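Local coordinates for aldo-keto reductase family 1, member B4 (Aldose reductase) (Schistosoma japonicum, PDB 4HBK), which probably catalyses the NADPH-dependent reduction of aldehydes such as sugars to alcohols, as an aldo-keto reductase of the aldose reductase type, at residues Tyr80-Glu93 against Cys126-Leu138. Sequence-based numbering, arbitrary orientation.
Sequences YVYRNEAEIGEALE and CEETLKNLRLNYL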
loop_
_atom_site.group_PDB
_atom_site.type_symbol
_atom_site.label_atom_id
_atom_site.label_comp_id
_atom_site.label_asym_id
_atom_site.label_seq_id
_atom_site.Cartn_x
_atom_site.Cartn_y
_atom_site.Cartn_z
ATOM N N TYR A 80 2.619 -1.975 10.456
ATOM C CA TYR A 80 3.017 -2.459 11.761
ATOM C C TYR A 80 4.060 -3.545 11.606
ATOM O O TYR A 80 5.012 -3.622 12.375
ATOM C CB TYR A 80 1.795 -3.022 12.486
ATOM C CG TYR A 80 2.087 -3.542 13.871
ATOM C CD1 TYR A 80 1.837 -2.761 14.991
ATOM C CD2 TYR A 80 2.601 -4.820 14.062
ATOM C CE1 TYR A 80 2.092 -3.238 16.268
ATOM C CE2 TYR A 80 2.867 -5.303 15.335
ATOM C CZ TYR A 80 2.610 -4.509 16.433
ATOM O OH TYR A 80 2.864 -4.986 17.703
ATOM N N VAL A 81 3.874 -4.392 10.599
ATOM C CA VAL A 81 4.682 -5.605 10.467
ATOM C C VAL A 81 6.151 -5.342 10.108
ATOM O O VAL A 81 6.992 -6.221 10.275
ATOM C CB VAL A 81 4.080 -6.580 9.427
ATOM C CG1 VAL A 81 4.211 -6.008 8.025
ATOM C CG2 VAL A 81 4.768 -7.928 9.506
ATOM N N TYR A 82 6.467 -4.150 9.611
ATOM C CA TYR A 82 7.858 -3.835 9.266
ATOM C C TYR A 82 8.644 -3.469 10.518
ATOM O O TYR A 82 9.863 -3.319 10.474
ATOM C CB TYR A 82 7.924 -2.691 8.256
ATOM C CG TYR A 82 7.216 -3.005 6.964
ATOM C CD1 TYR A 82 7.438 -4.214 6.310
ATOM C CD2 TYR A 82 6.323 -2.113 6.406
ATOM C CE1 TYR A 82 6.797 -4.515 5.130
ATOM C CE2 TYR A 82 5.672 -2.405 5.219
ATOM C CZ TYR A 82 5.912 -3.609 4.589
ATOM O OH TYR A 82 5.275 -3.916 3.408
ATOM N N ARG A 83 7.929 -3.295 11.628
ATOM C CA ARG A 83 8.547 -3.064 12.929
ATOM C C ARG A 83 9.461 -1.837 12.964
ATOM O O ARG A 83 10.494 -1.853 13.632
ATOM C CB ARG A 83 9.330 -4.309 13.351
ATOM C CG ARG A 83 8.436 -5.507 13.602
ATOM C CD ARG A 83 8.856 -6.252 14.854
ATOM N NE ARG A 83 9.544 -7.494 14.522
ATOM C CZ ARG A 83 9.217 -8.683 15.018
ATOM N NH1 ARG A 83 8.213 -8.794 15.880
ATOM N NH2 ARG A 83 9.901 -9.761 14.656
ATOM N N ASN A 84 9.084 -0.779 12.251
ATOM C CA ASN A 84 9.888 0.439 12.231
ATOM C C ASN A 84 9.052 1.704 12.301
ATOM O O ASN A 84 9.519 2.778 11.932
ATOM C CB ASN A 84 10.769 0.483 10.976
ATOM C CG ASN A 84 9.961 0.399 9.702
ATOM O OD1 ASN A 84 8.734 0.487 9.733
ATOM N ND2 ASN A 84 10.642 0.234 8.570
ATOM N N GLU A 85 7.814 1.586 12.768
ATOM C CA GLU A 85 6.935 2.749 12.824
ATOM C C GLU A 85 7.409 3.747 13.881
ATOM O O GLU A 85 7.116 4.939 13.792
ATOM C CB GLU A 85 5.483 2.336 13.071
ATOM C CG GLU A 85 4.897 1.503 11.940
ATOM C CD GLU A 85 3.404 1.285 12.070
ATOM O OE1 GLU A 85 2.948 0.825 13.140
ATOM O OE2 GLU A 85 2.679 1.576 11.097
ATOM N N ALA A 86 8.153 3.268 14.875
ATOM C CA ALA A 86 8.696 4.161 15.893
ATOM C C ALA A 86 9.799 5.043 15.297
ATOM O O ALA A 86 9.867 6.232 15.584
ATOM C CB ALA A 86 9.211 3.366 17.091
ATOM N N GLU A 87 10.651 4.455 14.459
ATOM C CA GLU A 87 11.683 5.218 13.761
ATOM C C GLU A 87 11.056 6.188 12.769
ATOM O O GLU A 87 11.537 7.306 12.584
ATOM C CB GLU A 87 12.663 4.287 13.037
ATOM C CG GLU A 87 13.654 3.567 13.943
ATOM C CD GLU A 87 13.002 2.561 14.900
ATOM O OE1 GLU A 87 11.915 2.011 14.571
ATOM O OE2 GLU A 87 13.587 2.326 15.992
ATOM N N ILE A 88 9.981 5.752 12.126
ATOM C CA ILE A 88 9.264 6.606 11.194
ATOM C C ILE A 88 8.621 7.789 11.930
ATOM O O ILE A 88 8.790 8.944 11.544
ATOM C CB ILE A 88 8.206 5.801 10.415
ATOM C CG1 ILE A 88 8.896 4.925 9.364
ATOM C CG2 ILE A 88 7.181 6.739 9.766
ATOM C CD1 ILE A 88 8.027 3.837 8.753
ATOM N N GLY A 89 7.888 7.487 12.995
ATOM C CA GLY A 89 7.239 8.506 13.797
ATOM C C GLY A 89 8.186 9.618 14.220
ATOM O O GLY A 89 7.830 10.793 14.174
ATOM N N GLU A 90 9.395 9.254 14.635
ATOM C CA GLU A 90 10.356 10.249 15.107
ATOM C C GLU A 90 10.873 11.089 13.946
ATOM O O GLU A 90 10.888 12.324 14.020
ATOM C CB GLU A 90 11.529 9.585 15.834
ATOM C CG GLU A 90 12.493 10.574 16.463
ATOM C CD GLU A 90 13.661 9.895 17.160
ATOM O OE1 GLU A 90 14.108 10.416 18.203
ATOM O OE2 GLU A 90 14.135 8.848 16.667
ATOM N N ALA A 91 11.301 10.419 12.880
ATOM C CA ALA A 91 11.756 11.128 11.693
ATOM C C ALA A 91 10.660 12.065 11.182
ATOM O O ALA A 91 10.925 13.211 10.820
ATOM C CB ALA A 91 12.189 10.138 10.607
ATOM N N LEU A 92 9.420 11.583 11.181
ATOM C CA LEU A 92 8.279 12.378 10.728
ATOM C C LEU A 92 8.098 13.630 11.587
ATOM O O LEU A 92 7.884 14.728 11.075
ATOM C CB LEU A 92 6.993 11.552 10.792
ATOM C CG LEU A 92 5.857 11.863 9.811
ATOM C CD1 LEU A 92 4.481 11.661 10.448
ATOM C CD2 LEU A 92 5.992 13.257 9.247
ATOM N N GLU A 93 8.159 13.453 12.900
ATOM C CA GLU A 93 7.902 14.559 13.810
ATOM C C GLU A 93 8.968 15.630 13.643
ATOM O O GLU A 93 8.673 16.824 13.646
ATOM C CB GLU A 93 7.872 14.065 15.251
ATOM C CG GLU A 93 7.555 15.136 16.281
ATOM C CD GLU A 93 7.417 14.531 17.660
ATOM O OE1 GLU A 93 8.454 14.156 18.251
ATOM O OE2 GLU A 93 6.267 14.391 18.136
ATOM N N CYS A 126 -4.213 -0.523 16.533
ATOM C CA CYS A 126 -4.236 0.797 15.918
ATOM C C CYS A 126 -3.610 1.828 16.855
ATOM O O CYS A 126 -2.791 2.644 16.438
ATOM C CB CYS A 126 -5.662 1.212 15.562
ATOM S SG CYS A 126 -5.746 2.764 14.615
ATOM N N GLU A 127 -4.001 1.775 18.121
ATOM C CA GLU A 127 -3.514 2.716 19.124
ATOM C C GLU A 127 -2.013 2.609 19.272
ATOM O O GLU A 127 -1.330 3.608 19.508
ATOM C CB GLU A 127 -4.199 2.468 20.473
ATOM C CG GLU A 127 -5.659 2.915 20.502
ATOM C CD GLU A 127 -6.361 2.616 21.820
ATOM O OE1 GLU A 127 -7.361 3.292 22.129
ATOM O OE2 GLU A 127 -5.931 1.695 22.537
ATOM N N GLU A 128 -1.511 1.384 19.143
ATOM C CA GLU A 128 -0.088 1.114 19.248
ATOM C C GLU A 128 0.662 1.734 18.076
ATOM O O GLU A 128 1.658 2.423 18.260
ATOM C CB GLU A 128 0.143 -0.401 19.284
ATOM C CG GLU A 128 1.522 -0.855 18.817
ATOM C CD GLU A 128 2.488 -1.048 19.963
ATOM O OE1 GLU A 128 2.537 -0.164 20.851
ATOM O OE2 GLU A 128 3.187 -2.092 19.984
ATOM N N THR A 129 0.171 1.472 16.870
ATOM C CA THR A 129 0.708 2.075 15.659
ATOM C C THR A 129 0.725 3.609 15.764
ATOM O O THR A 129 1.717 4.250 15.444
ATOM C CB THR A 129 -0.094 1.595 14.410
ATOM O OG1 THR A 129 0.420 0.327 13.971
ATOM C CG2 THR A 129 -0.025 2.611 13.264
ATOM N N LEU A 130 -0.367 4.196 16.243
ATOM C CA LEU A 130 -0.451 5.658 16.375
ATOM C C LEU A 130 0.526 6.173 17.416
ATOM O O LEU A 130 1.103 7.249 17.270
ATOM C CB LEU A 130 -1.862 6.090 16.761
ATOM C CG LEU A 130 -2.934 6.017 15.678
ATOM C CD1 LEU A 130 -4.326 6.127 16.295
ATOM C CD2 LEU A 130 -2.704 7.114 14.665
ATOM N N LYS A 131 0.692 5.407 18.486
ATOM C CA LYS A 131 1.680 5.748 19.496
ATOM C C LYS A 131 3.062 5.812 18.863
ATOM O O LYS A 131 3.760 6.811 18.989
ATOM C CB LYS A 131 1.666 4.711 20.620
ATOM C CG LYS A 131 2.685 4.936 21.708
ATOM C CD LYS A 131 2.465 3.941 22.837
ATOM C CE LYS A 131 3.573 4.032 23.880
ATOM N NZ LYS A 131 3.741 2.748 24.630
ATOM N N ASN A 132 3.456 4.734 18.189
ATOM C CA ASN A 132 4.764 4.670 17.540
ATOM C C ASN A 132 4.982 5.738 16.471
ATOM O O ASN A 132 6.074 6.285 16.356
ATOM C CB ASN A 132 5.007 3.283 16.948
ATOM C CG ASN A 132 5.253 2.232 18.021
ATOM O OD1 ASN A 132 5.710 2.549 19.113
ATOM N ND2 ASN A 132 4.943 0.982 17.716
ATOM N N LEU A 133 3.947 6.029 15.687
ATOM C CA LEU A 133 4.040 7.056 14.646
ATOM C C LEU A 133 3.943 8.457 15.233
ATOM O O LEU A 133 4.177 9.445 14.537
ATOM C CB LEU A 133 2.948 6.857 13.596
ATOM C CG LEU A 133 3.145 5.654 12.667
ATOM C CD1 LEU A 133 1.990 5.514 11.675
ATOM C CD2 LEU A 133 4.489 5.787 11.937
ATOM N N ARG A 134 3.564 8.543 16.506
ATOM C CA ARG A 134 3.461 9.832 17.175
ATOM C C ARG A 134 2.350 10.701 16.568
ATOM O O ARG A 134 2.469 11.921 16.484
ATOM C CB ARG A 134 4.830 10.534 17.161
ATOM C CG ARG A 134 5.853 9.759 18.000
ATOM C CD ARG A 134 7.276 9.825 17.454
ATOM N NE ARG A 134 8.032 10.934 18.024
ATOM C CZ ARG A 134 9.122 10.809 18.779
ATOM N NH1 ARG A 134 9.625 9.613 19.062
ATOM N NH2 ARG A 134 9.723 11.898 19.239
ATOM N N LEU A 135 1.257 10.048 16.183
ATOM C CA LEU A 135 0.130 10.693 15.529
ATOM C C LEU A 135 -1.132 10.557 16.380
ATOM O O LEU A 135 -1.224 9.654 17.211
ATOM C CB LEU A 135 -0.116 10.021 14.178
ATOM C CG LEU A 135 1.024 10.124 13.168
ATOM C CD1 LEU A 135 0.647 9.391 11.877
ATOM C CD2 LEU A 135 1.352 11.591 12.903
ATOM N N ASN A 136 -2.112 11.434 16.158
ATOM C CA ASN A 136 -3.399 11.289 16.829
ATOM C C ASN A 136 -4.404 10.557 15.965
ATOM O O ASN A 136 -5.390 10.037 16.472
ATOM C CB ASN A 136 -3.963 12.643 17.262
ATOM C CG ASN A 136 -2.999 13.402 18.146
ATOM O OD1 ASN A 136 -2.492 12.875 19.133
ATOM N ND2 ASN A 136 -2.709 14.627 17.772
ATOM N N TYR A 137 -4.147 10.521 14.663
ATOM C CA TYR A 137 -5.005 9.798 13.728
ATOM C C TYR A 137 -4.210 9.375 12.493
ATOM O O TYR A 137 -3.147 9.932 12.208
ATOM C CB TYR A 137 -6.201 10.659 13.303
ATOM C CG TYR A 137 -5.812 11.816 12.414
ATOM C CD1 TYR A 137 -5.749 11.667 11.031
ATOM C CD2 TYR A 137 -5.486 13.056 12.959
ATOM C CE1 TYR A 137 -5.382 12.723 10.219
ATOM C CE2 TYR A 137 -5.119 14.122 12.152
ATOM C CZ TYR A 137 -5.065 13.951 10.788
ATOM O OH TYR A 137 -4.709 15.015 9.983
ATOM N N LEU A 138 -4.735 8.386 11.775
ATOM C CA LEU A 138 -4.153 7.925 10.521
ATOM C C LEU A 138 -5.065 8.391 9.406
ATOM O O LEU A 138 -6.279 8.462 9.581
ATOM C CB LEU A 138 -4.061 6.389 10.490
ATOM C CG LEU A 138 -3.166 5.682 11.514
ATOM C CD1 LEU A 138 -3.366 4.167 11.490
ATOM C CD2 LEU A 138 -1.697 6.014 11.263
HETATM O O HOH W 1 3.888 0.098 15.436
HETATM O O HOH W 2 5.267 11.916 13.743
#
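T129 and E85 form the buried polar link between the two helices: the hydroxyl OG1 of T129 donates to the syn lone pair of E85 OE1 at 2.7 Å. A water donates to the same OE1 and accepts from ND2 of N132, while OE2 bonds to S110 on strand 107-112, so both oxygens of this buried carboxylate have partners. A glutamate suits the place because its chain, extended beyond CG, carries two acceptors into the groove between helices and strand. At the exposed end of the contact R134 forms a salt bridge with E93. NH2 of R134 reaches E93 OE1 at 2.8 Å with an N-H...O angle of 163°, the oxygen lying almost in the guanidinium plane, and NE adds a weak bond to the same atom. Two bends along its chain fold the arginine across G89, its CD 3.4 Å from G89 C, and lay one guanidinium face over CA and CB of E90.

The CA atoms come nearest at G89, 3.6 Å from CA of L133; with no side chain, G89 lets the helices close to this distance, and N132 O receives CA-H...O contacts from A86 and G89. A second water donates to the carbonyl oxygens of G89 and L133. L133 CD2 packs 3.6 Å from I88 CG2; toward strand 107-112, where both touch I108, L92 meets L135 at about a right angle. Y80 turns its ring edge to E128 CG and T129 OG1.

R134, with positive phi, ends helix 119-133 in a Schellman motif, from which the chain turns into strand 138-143. Segments 85-93 and 126-133, at 44° to each other, belong to helices 85-98 and 119-133, neighbours on the outside of the (β/α)8 TIM barrel of aldo-keto reductases; the short 3-10 turn before the first carries Y82, the predicted proton donor.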